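Local coordinates for UL37 (Suid herpesvirus 1, PDB 4K70), which is an inner tegument protein that probably acts in the control of viral trafficking, its N-terminal half being the part described here, at residues F30-P39 / L72-H82; L171-D179 / F475-L483. One frame throughout, in Å; residues are numbered along the deposited sequence.

Contact 1 of 2, residues F30-P39 / L72-H82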
loop_
_atom_site.group_PDB
_atom_site.type_symbol
_atom_site.label_atom_id
_atom_site.label_comp_id
_atom_site.label_asym_id
_atom_site.label_seq_id
_atom_site.Cartn_x
_atom_site.Cartn_y
_atom_site.Cartn_z
ATOM N N PHE A 30 -26.323 7.903 -18.288
ATOM C CA PHE A 30 -25.243 8.495 -17.516
ATOM C C PHE A 30 -25.168 7.819 -16.154
ATOM O O PHE A 30 -24.080 7.499 -15.670
ATOM C CB PHE A 30 -25.446 9.997 -17.370
ATOM C CG PHE A 30 -24.442 10.659 -16.475
ATOM C CD1 PHE A 30 -23.143 10.872 -16.904
ATOM C CD2 PHE A 30 -24.802 11.076 -15.204
ATOM C CE1 PHE A 30 -22.214 11.488 -16.076
ATOM C CE2 PHE A 30 -23.882 11.690 -14.373
ATOM C CZ PHE A 30 -22.584 11.899 -14.810
ATOM N N PHE A 31 -26.333 7.580 -15.553
ATOM C CA PHE A 31 -26.410 6.903 -14.264
ATOM C C PHE A 31 -25.664 5.565 -14.266
ATOM O O PHE A 31 -25.180 5.118 -13.228
ATOM C CB PHE A 31 -27.874 6.700 -13.844
ATOM C CG PHE A 31 -28.554 7.957 -13.367
ATOM C CD1 PHE A 31 -27.815 9.079 -13.033
ATOM C CD2 PHE A 31 -29.937 8.010 -13.241
ATOM C CE1 PHE A 31 -28.442 10.243 -12.583
ATOM C CE2 PHE A 31 -30.574 9.168 -12.793
ATOM C CZ PHE A 31 -29.826 10.284 -12.464
ATOM N N MET A 32 -25.556 4.934 -15.432
ATOM C CA MET A 32 -24.915 3.624 -15.524
ATOM C C MET A 32 -23.627 3.594 -16.362
ATOM O O MET A 32 -23.035 2.532 -16.567
ATOM C CB MET A 32 -25.912 2.586 -16.041
ATOM C CG MET A 32 -27.008 2.255 -15.041
ATOM S SD MET A 32 -28.154 1.012 -15.653
ATOM C CE MET A 32 -29.058 1.972 -16.864
ATOM N N ALA A 33 -23.187 4.758 -16.820
ATOM C CA ALA A 33 -22.003 4.849 -17.671
ATOM C C ALA A 33 -20.732 4.335 -16.994
ATOM O O ALA A 33 -20.647 4.251 -15.768
ATOM C CB ALA A 33 -21.808 6.275 -18.163
ATOM N N ALA A 34 -19.742 3.988 -17.809
ATOM C CA ALA A 34 -18.501 3.426 -17.298
ATOM C C ALA A 34 -17.315 4.316 -17.648
ATOM O O ALA A 34 -16.189 4.071 -17.210
ATOM C CB ALA A 34 -18.297 2.031 -17.850
ATOM N N GLY A 35 -17.574 5.353 -18.435
ATOM C CA GLY A 35 -16.516 6.226 -18.913
ATOM C C GLY A 35 -15.830 7.063 -17.846
ATOM O O GLY A 35 -16.460 7.924 -17.203
ATOM N N ARG A 36 -14.533 6.825 -17.666
ATOM C CA ARG A 36 -13.731 7.614 -16.737
ATOM C C ARG A 36 -13.404 9.000 -17.290
ATOM O O ARG A 36 -13.328 9.196 -18.495
ATOM C CB ARG A 36 -12.451 6.875 -16.349
ATOM C CG ARG A 36 -12.688 5.725 -15.377
ATOM C CD ARG A 36 -11.918 5.949 -14.084
ATOM N NE ARG A 36 -10.747 5.098 -14.027
ATOM C CZ ARG A 36 -9.727 5.269 -13.192
ATOM N NH1 ARG A 36 -9.724 6.280 -12.336
ATOM N NH2 ARG A 36 -8.703 4.429 -13.230
ATOM N N GLU A 37 -13.199 9.947 -16.382
ATOM C CA GLU A 37 -12.991 11.340 -16.729
ATOM C C GLU A 37 -11.807 11.885 -15.944
ATOM O O GLU A 37 -11.390 11.298 -14.949
ATOM C CB GLU A 37 -14.243 12.150 -16.394
ATOM C CG GLU A 37 -14.722 13.026 -17.548
ATOM C CD GLU A 37 -15.979 12.486 -18.211
ATOM O OE1 GLU A 37 -16.678 11.668 -17.569
ATOM O OE2 GLU A 37 -16.270 12.884 -19.369
ATOM N N THR A 38 -11.256 13.001 -16.398
ATOM C CA THR A 38 -10.132 13.600 -15.707
ATOM C C THR A 38 -10.553 14.950 -15.142
ATOM O O THR A 38 -11.558 15.522 -15.564
ATOM C CB THR A 38 -8.899 13.758 -16.632
ATOM O OG1 THR A 38 -9.160 14.749 -17.634
ATOM C CG2 THR A 38 -8.529 12.423 -17.302
ATOM N N PRO A 39 -9.801 15.452 -14.162
ATOM C CA PRO A 39 -10.127 16.730 -13.527
ATOM C C PRO A 39 -10.256 17.879 -14.535
ATOM O O PRO A 39 -11.215 18.656 -14.458
ATOM C CB PRO A 39 -8.954 16.948 -12.565
ATOM C CG PRO A 39 -8.513 15.547 -12.203
ATOM C CD PRO A 39 -8.739 14.722 -13.452
ATOM N N LEU A 72 -24.976 15.834 -9.438
ATOM C CA LEU A 72 -23.998 15.838 -10.515
ATOM C C LEU A 72 -22.570 15.963 -10.000
ATOM O O LEU A 72 -21.655 15.346 -10.539
ATOM C CB LEU A 72 -24.302 16.978 -11.500
ATOM C CG LEU A 72 -23.557 16.878 -12.823
ATOM C CD1 LEU A 72 -24.078 15.683 -13.605
ATOM C CD2 LEU A 72 -23.715 18.166 -13.610
ATOM N N ALA A 73 -22.368 16.772 -8.970
ATOM C CA ALA A 73 -21.021 16.930 -8.434
ATOM C C ALA A 73 -20.421 15.566 -8.022
ATOM O O ALA A 73 -19.303 15.221 -8.403
ATOM C CB ALA A 73 -21.018 17.904 -7.275
ATOM N N GLY A 74 -21.184 14.781 -7.273
ATOM C CA GLY A 74 -20.719 13.484 -6.814
ATOM C C GLY A 74 -20.603 12.470 -7.934
ATOM O O GLY A 74 -19.624 11.724 -8.011
ATOM N N LEU A 75 -21.601 12.444 -8.806
ATOM C CA LEU A 75 -21.597 11.531 -9.937
ATOM C C LEU A 75 -20.409 11.797 -10.854
ATOM O O LEU A 75 -19.829 10.861 -11.386
ATOM C CB LEU A 75 -22.896 11.654 -10.736
ATOM C CG LEU A 75 -24.179 11.210 -10.027
ATOM C CD1 LEU A 75 -25.405 11.536 -10.886
ATOM C CD2 LEU A 75 -24.107 9.718 -9.703
ATOM N N ALA A 76 -20.058 13.067 -11.026
ATOM C CA ALA A 76 -18.932 13.458 -11.880
ATOM C C ALA A 76 -17.597 13.069 -11.253
ATOM O O ALA A 76 -16.663 12.676 -11.944
ATOM C CB ALA A 76 -18.970 14.965 -12.149
ATOM N N LEU A 77 -17.510 13.183 -9.936
ATOM C CA LEU A 77 -16.277 12.862 -9.230
ATOM C C LEU A 77 -16.056 11.357 -9.119
ATOM O O LEU A 77 -14.921 10.903 -8.960
ATOM C CB LEU A 77 -16.297 13.481 -7.831
ATOM C CG LEU A 77 -15.652 14.838 -7.557
ATOM C CD1 LEU A 77 -15.435 15.636 -8.827
ATOM C CD2 LEU A 77 -16.498 15.622 -6.558
ATOM N N TRP A 78 -17.137 10.588 -9.217
ATOM C CA TRP A 78 -17.098 9.156 -8.900
ATOM C C TRP A 78 -16.158 8.363 -9.804
ATOM O O TRP A 78 -15.471 7.436 -9.358
ATOM C CB TRP A 78 -18.496 8.556 -9.021
ATOM C CG TRP A 78 -18.772 7.394 -8.100
ATOM C CD1 TRP A 78 -18.127 6.189 -8.066
ATOM C CD2 TRP A 78 -19.802 7.324 -7.098
ATOM N NE1 TRP A 78 -18.686 5.376 -7.094
ATOM C CE2 TRP A 78 -19.719 6.051 -6.493
ATOM C CE3 TRP A 78 -20.792 8.216 -6.662
ATOM C CZ2 TRP A 78 -20.581 5.652 -5.466
ATOM C CZ3 TRP A 78 -21.651 7.814 -5.640
ATOM C CH2 TRP A 78 -21.540 6.543 -5.059
ATOM N N ARG A 79 -16.156 8.694 -11.089
ATOM C CA ARG A 79 -15.332 7.953 -12.038
ATOM C C ARG A 79 -14.120 8.769 -12.454
ATOM O O ARG A 79 -13.640 8.656 -13.574
ATOM C CB ARG A 79 -16.153 7.525 -13.256
ATOM C CG ARG A 79 -17.158 6.408 -12.978
ATOM C CD ARG A 79 -18.301 6.398 -14.001
ATOM N NE ARG A 79 -19.183 7.555 -13.846
ATOM C CZ ARG A 79 -20.499 7.486 -13.643
ATOM N NH1 ARG A 79 -21.110 6.308 -13.585
ATOM N NH2 ARG A 79 -21.210 8.603 -13.503
ATOM N N LEU A 80 -13.609 9.573 -11.531
ATOM C CA LEU A 80 -12.526 10.500 -11.835
ATOM C C LEU A 80 -11.151 9.812 -11.915
ATOM O O LEU A 80 -10.782 9.030 -11.043
ATOM C CB LEU A 80 -12.513 11.617 -10.789
ATOM C CG LEU A 80 -11.721 12.879 -11.105
ATOM C CD1 LEU A 80 -12.333 13.567 -12.311
ATOM C CD2 LEU A 80 -11.703 13.798 -9.894
ATOM N N ARG A 81 -10.400 10.099 -12.973
ATOM C CA ARG A 81 -9.017 9.640 -13.072
ATOM C C ARG A 81 -8.065 10.817 -12.872
ATOM O O ARG A 81 -7.905 11.661 -13.759
ATOM C CB ARG A 81 -8.736 8.960 -14.416
ATOM C CG ARG A 81 -7.357 8.283 -14.447
ATOM C CD ARG A 81 -6.793 8.109 -15.842
ATOM N NE ARG A 81 -7.468 7.060 -16.595
ATOM C CZ ARG A 81 -7.273 5.758 -16.406
ATOM N NH1 ARG A 81 -6.440 5.324 -15.460
ATOM N NH2 ARG A 81 -7.937 4.886 -17.155
ATOM N N HIS A 82 -7.449 10.874 -11.698
ATOM C CA HIS A 82 -6.584 11.984 -11.336
ATOM C C HIS A 82 -5.147 11.503 -11.244
ATOM O O HIS A 82 -4.877 10.451 -10.675
ATOM C CB HIS A 82 -7.010 12.576 -9.984
ATOM C CG HIS A 82 -6.058 13.604 -9.455
ATOM N ND1 HIS A 82 -5.649 14.692 -10.201
ATOM C CD2 HIS A 82 -5.431 13.711 -8.263
ATOM C CE1 HIS A 82 -4.812 15.422 -9.487
ATOM N NE2 HIS A 82 -4.662 14.845 -8.304
HETATM O O HOH W 1 -23.721 6.948 -11.755
#

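Contact 2 of 2, residues L171-D179 / F475-L483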
loop_
_atom_site.group_PDB
_atom_site.type_symbol
_atom_site.label_atom_id
_atom_site.label_comp_id
_atom_site.label_asym_id
_atom_site.label_seq_id
_atom_site.Cartn_x
_atom_site.Cartn_y
_atom_site.Cartn_z
ATOM N N LEU A 171 -17.253 9.124 -0.200
ATOM C CA LEU A 171 -16.177 9.258 -1.198
ATOM C C LEU A 171 -15.379 7.994 -1.454
ATOM O O LEU A 171 -14.586 7.948 -2.398
ATOM C CB LEU A 171 -15.165 10.331 -0.789
ATOM C CG LEU A 171 -15.691 11.687 -0.367
ATOM C CD1 LEU A 171 -14.508 12.560 0.030
ATOM C CD2 LEU A 171 -16.521 12.313 -1.485
ATOM N N TYR A 172 -15.573 6.983 -0.614
ATOM C CA TYR A 172 -14.695 5.814 -0.580
ATOM C C TYR A 172 -14.592 5.032 -1.893
ATOM O O TYR A 172 -13.497 4.712 -2.342
ATOM C CB TYR A 172 -15.118 4.871 0.552
ATOM C CG TYR A 172 -14.243 3.657 0.687
ATOM C CD1 TYR A 172 -12.989 3.751 1.266
ATOM C CD2 TYR A 172 -14.667 2.421 0.234
ATOM C CE1 TYR A 172 -12.173 2.639 1.392
ATOM C CE2 TYR A 172 -13.858 1.303 0.340
ATOM C CZ TYR A 172 -12.613 1.421 0.930
ATOM O OH TYR A 172 -11.802 0.316 1.062
ATOM N N ASP A 173 -15.727 4.712 -2.504
ATOM C CA ASP A 173 -15.709 3.956 -3.744
ATOM C C ASP A 173 -15.318 4.826 -4.958
ATOM O O ASP A 173 -15.263 4.326 -6.069
ATOM C CB ASP A 173 -17.075 3.317 -3.998
ATOM C CG ASP A 173 -17.066 2.345 -5.178
ATOM O OD1 ASP A 173 -16.257 1.398 -5.165
ATOM O OD2 ASP A 173 -17.869 2.531 -6.123
ATOM N N MET A 174 -15.072 6.117 -4.766
ATOM C CA MET A 174 -14.765 6.968 -5.927
ATOM C C MET A 174 -13.345 6.686 -6.412
ATOM O O MET A 174 -12.434 6.494 -5.608
ATOM C CB MET A 174 -14.945 8.450 -5.616
ATOM C CG MET A 174 -16.363 8.815 -5.131
ATOM S SD MET A 174 -16.588 10.584 -5.126
ATOM C CE MET A 174 -18.352 10.696 -4.757
ATOM N N ASP A 175 -13.155 6.667 -7.727
ATOM C CA ASP A 175 -11.866 6.265 -8.297
ATOM C C ASP A 175 -10.684 7.086 -7.788
ATOM O O ASP A 175 -9.630 6.529 -7.472
ATOM C CB ASP A 175 -11.912 6.267 -9.829
ATOM C CG ASP A 175 -12.862 5.215 -10.383
ATOM O OD1 ASP A 175 -13.196 4.268 -9.646
ATOM O OD2 ASP A 175 -13.280 5.334 -11.553
ATOM N N PHE A 176 -10.834 8.404 -7.717
ATOM C CA PHE A 176 -9.710 9.222 -7.262
ATOM C C PHE A 176 -9.273 8.891 -5.823
ATOM O O PHE A 176 -8.096 9.020 -5.472
ATOM C CB PHE A 176 -9.978 10.723 -7.450
ATOM C CG PHE A 176 -10.983 11.291 -6.493
ATOM C CD1 PHE A 176 -12.340 11.273 -6.792
ATOM C CD2 PHE A 176 -10.570 11.875 -5.307
ATOM C CE1 PHE A 176 -13.268 11.811 -5.915
ATOM C CE2 PHE A 176 -11.498 12.412 -4.418
ATOM C CZ PHE A 176 -12.850 12.380 -4.725
ATOM N N VAL A 177 -10.211 8.453 -4.990
ATOM C CA VAL A 177 -9.851 8.060 -3.635
ATOM C C VAL A 177 -9.032 6.773 -3.618
ATOM O O VAL A 177 -8.020 6.678 -2.927
ATOM C CB VAL A 177 -11.083 7.880 -2.734
ATOM C CG1 VAL A 177 -10.680 7.149 -1.460
ATOM C CG2 VAL A 177 -11.715 9.247 -2.419
ATOM N N GLN A 178 -9.490 5.778 -4.362
ATOM C CA GLN A 178 -8.801 4.492 -4.430
ATOM C C GLN A 178 -7.425 4.628 -5.098
ATOM O O GLN A 178 -6.464 3.954 -4.707
ATOM C CB GLN A 178 -9.683 3.463 -5.146
ATOM C CG GLN A 178 -10.962 3.185 -4.371
ATOM C CD GLN A 178 -10.645 2.597 -3.011
ATOM O OE1 GLN A 178 -9.690 1.839 -2.884
ATOM N NE2 GLN A 178 -11.426 2.951 -1.994
ATOM N N ASP A 179 -7.332 5.512 -6.093
ATOM C CA ASP A 179 -6.041 5.830 -6.696
ATOM C C ASP A 179 -5.140 6.538 -5.692
ATOM O O ASP A 179 -3.938 6.287 -5.654
ATOM C CB ASP A 179 -6.204 6.711 -7.948
ATOM C CG ASP A 179 -6.804 5.954 -9.129
ATOM O OD1 ASP A 179 -6.768 4.703 -9.119
ATOM O OD2 ASP A 179 -7.320 6.611 -10.062
ATOM N N PHE A 475 -23.289 -3.265 -9.589
ATOM C CA PHE A 475 -22.225 -3.705 -10.474
ATOM C C PHE A 475 -20.874 -3.304 -9.899
ATOM O O PHE A 475 -19.948 -4.110 -9.851
ATOM C CB PHE A 475 -22.404 -3.114 -11.864
ATOM C CG PHE A 475 -21.225 -3.322 -12.758
ATOM C CD1 PHE A 475 -20.945 -4.574 -13.276
ATOM C CD2 PHE A 475 -20.393 -2.261 -13.085
ATOM C CE1 PHE A 475 -19.854 -4.769 -14.103
ATOM C CE2 PHE A 475 -19.304 -2.446 -13.908
ATOM C CZ PHE A 475 -19.032 -3.703 -14.419
ATOM N N ARG A 476 -20.770 -2.059 -9.446
ATOM C CA ARG A 476 -19.522 -1.581 -8.862
ATOM C C ARG A 476 -19.146 -2.354 -7.596
ATOM O O ARG A 476 -17.991 -2.737 -7.425
ATOM C CB ARG A 476 -19.568 -0.067 -8.614
ATOM C CG ARG A 476 -19.383 0.742 -9.895
ATOM C CD ARG A 476 -19.206 2.229 -9.646
ATOM N NE ARG A 476 -17.963 2.563 -8.950
ATOM C CZ ARG A 476 -16.856 2.982 -9.553
ATOM N NH1 ARG A 476 -16.827 3.098 -10.872
ATOM N NH2 ARG A 476 -15.772 3.276 -8.838
ATOM N N ALA A 477 -20.125 -2.590 -6.725
ATOM C CA ALA A 477 -19.903 -3.326 -5.478
ATOM C C ALA A 477 -19.394 -4.754 -5.706
ATOM O O ALA A 477 -18.478 -5.212 -5.019
ATOM C CB ALA A 477 -21.179 -3.350 -4.643
ATOM N N GLN A 478 -20.001 -5.451 -6.662
ATOM C CA GLN A 478 -19.634 -6.834 -6.970
ATOM C C GLN A 478 -18.334 -6.886 -7.756
ATOM O O GLN A 478 -17.387 -7.578 -7.376
ATOM C CB GLN A 478 -20.754 -7.524 -7.765
ATOM C CG GLN A 478 -20.330 -8.797 -8.496
ATOM C CD GLN A 478 -19.984 -8.553 -9.960
ATOM O OE1 GLN A 478 -20.626 -7.743 -10.637
ATOM N NE2 GLN A 478 -18.966 -9.257 -10.457
ATOM N N SER A 479 -18.301 -6.135 -8.849
ATOM C CA SER A 479 -17.170 -6.136 -9.767
ATOM C C SER A 479 -15.866 -5.631 -9.142
ATOM O O SER A 479 -14.780 -5.962 -9.614
ATOM C CB SER A 479 -17.518 -5.298 -10.997
ATOM O OG SER A 479 -16.361 -5.021 -11.757
ATOM N N ARG A 480 -15.970 -4.824 -8.089
ATOM C CA ARG A 480 -14.785 -4.233 -7.468
ATOM C C ARG A 480 -14.455 -4.853 -6.119
ATOM O O ARG A 480 -13.301 -5.170 -5.831
ATOM C CB ARG A 480 -14.955 -2.719 -7.302
ATOM C CG ARG A 480 -14.644 -1.905 -8.546
ATOM C CD ARG A 480 -15.447 -0.600 -8.588
ATOM N NE ARG A 480 -15.038 0.384 -7.586
ATOM C CZ ARG A 480 -13.917 1.093 -7.665
ATOM N NH1 ARG A 480 -13.095 0.904 -8.684
ATOM N NH2 ARG A 480 -13.611 1.986 -6.733
ATOM N N TRP A 481 -15.470 -5.034 -5.290
ATOM C CA TRP A 481 -15.238 -5.446 -3.916
ATOM C C TRP A 481 -15.744 -6.853 -3.585
ATOM O O TRP A 481 -15.506 -7.353 -2.488
ATOM C CB TRP A 481 -15.897 -4.450 -2.976
ATOM C CG TRP A 481 -15.459 -3.030 -3.184
ATOM C CD1 TRP A 481 -16.118 -2.055 -3.884
ATOM C CD2 TRP A 481 -14.269 -2.424 -2.675
ATOM N NE1 TRP A 481 -15.413 -0.879 -3.829
ATOM C CE2 TRP A 481 -14.271 -1.080 -3.098
ATOM C CE3 TRP A 481 -13.197 -2.890 -1.905
ATOM C CZ2 TRP A 481 -13.247 -0.200 -2.770
ATOM C CZ3 TRP A 481 -12.186 -2.005 -1.574
ATOM C CH2 TRP A 481 -12.220 -0.684 -2.002
ATOM N N GLY A 482 -16.457 -7.472 -4.521
ATOM C CA GLY A 482 -16.992 -8.805 -4.315
ATOM C C GLY A 482 -18.163 -8.855 -3.350
ATOM O O GLY A 482 -18.411 -9.885 -2.725
ATOM N N LEU A 483 -18.885 -7.743 -3.225
ATOM C CA LEU A 483 -20.043 -7.678 -2.340
ATOM C C LEU A 483 -21.318 -8.033 -3.099
ATOM O O LEU A 483 -21.591 -7.471 -4.161
ATOM C CB LEU A 483 -20.187 -6.284 -1.723
ATOM C CG LEU A 483 -18.954 -5.572 -1.156
ATOM C CD1 LEU A 483 -19.332 -4.165 -0.671
ATOM C CD2 LEU A 483 -18.312 -6.379 -0.040
HETATM O O HOH W 2 -10.798 2.778 -8.533
#

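Contact 1 of 2, residues F30-P39 / L72-H82
Arg79 reaches to the loop that follows helix 20-32 and brings one end of its guanidinium, NH2, over one face of the Phe30 ring, near its rim. Arg79 NH2 is 3.8 Å from Phe30 CZ; the two planes are 65° apart, and the cation-pi attraction is long and at most weak. A long, flexible arginine suits this place because its other end can serve main-chain oxygens: NH1 makes a weak bond to Ala33 O, and a water links NH1 to Phe31 O. Beside the guanidinium the contact turns apolar. Leu75 points its side chain at helix 20-32, where CD1 comes to the edge of the Phe31 ring, 3.7 Å from CE1, while CB meets Phe30 CE2. Phe30 CG is turned anti to the backbone N (chi1 174°), which swings the ring across to helix 63-78.

Farther along, the two backbones join directly. Glu37 N donates to Arg79 O at 3.1 Å, whereas Arg81 N faces Glu37 O at a modelled 2.5 Å, too short for a hydrogen bond and so doubtful in detail. The carboxylate of Glu37 turns elsewhere, to the backbone N of Met5 and Glu6. Arg36 and Arg81 cross at about a right angle, Arg81 CG over one face of the Arg36 guanidinium. Their like charges come close, NH2 of Arg36 to NH1 of Arg81 at 3.3 Å; weak, long ion pairs from Arg36 to Asp175 and Asp179 probably ease this. Pro39, opening helix 39-60, sets CD against Leu80 CD1 at 3.9 Å and CG beside ND1 of His82, a residue of a calcium site that holds no ion here. The arrangement is a single isolated beta bridge between two loops that leave helices in an all-helical fold.

Contact 2 of 2, residues L171-D179 / F475-L483
Trp481 brings the edge of its indole to Asp173 and to the amide of Gln178, which stands almost perpendicular to it, while its six-membered ring is inclined 27° to the Tyr172 ring and displaced so that little of either face is shared, with centroids 5.2 Å apart. Over the centre of the Tyr172 ring sits Gln178 NE2, held there by a nearly straight bond of 2.7 Å to Tyr172 O. Arg476 NH2 lies over the centre of the Arg480 guanidinium, the two planes inclined to each other, and both groups turn their edges to acids.

Asp173 is the hub. With CG anti to the backbone N (chi1 -172°), its carboxylate extends to helix 464-481. Asp173 OD2 takes NE of Arg476 at 2.8 Å on its syn side. Asp173 OD1 accepts three N-H groups: NE of Arg480 on the syn side, NH2 of Arg480 from above the carboxylate plane, and Trp481 NE1 on the anti side at 2.8 Å, with an N-H...O angle of 173°. NH2 of Arg476 also donates to Asp173 O and, at 2.9 Å, to Asp175 OD1. A water bridges Asp175 OD1 and Arg480 NH1. OD2 of Asp173 also accepts from Trp78 NE1, and Tyr172 OH bonds Pro390 O.

Arginine suits both helix positions, four residues apart, since each can offer several N-H groups along an edge. Two acids at the edges of two adjoining arginines make a largely buried salt-bridge network, in which the clustered positive charge should keep Asp173 ionised and the aspartates offset the close approach of the guanidiniums.

In the fold
The two contacts lie side by side, their centres about 12 Å apart and on the same side of the chain's centre. They come in series: contact 1 closes at residue 82, and contact 2 opens at 171 and closes only at the C-terminal end of the modelled chain, 295 residues lying between its segments. They also touch: the end of helix 63-78 meets the start of helix 175-188, where Asp175 N probably bonds Trp78 O. Helix 464-481 serves both, receiving Trp78, Arg79 and Phe31 from contact 1. The last helix is thereby packed against elements from near the N-terminus. His82 and Asp179, one from each contact, belong to the same calcium site, unoccupied in this chain.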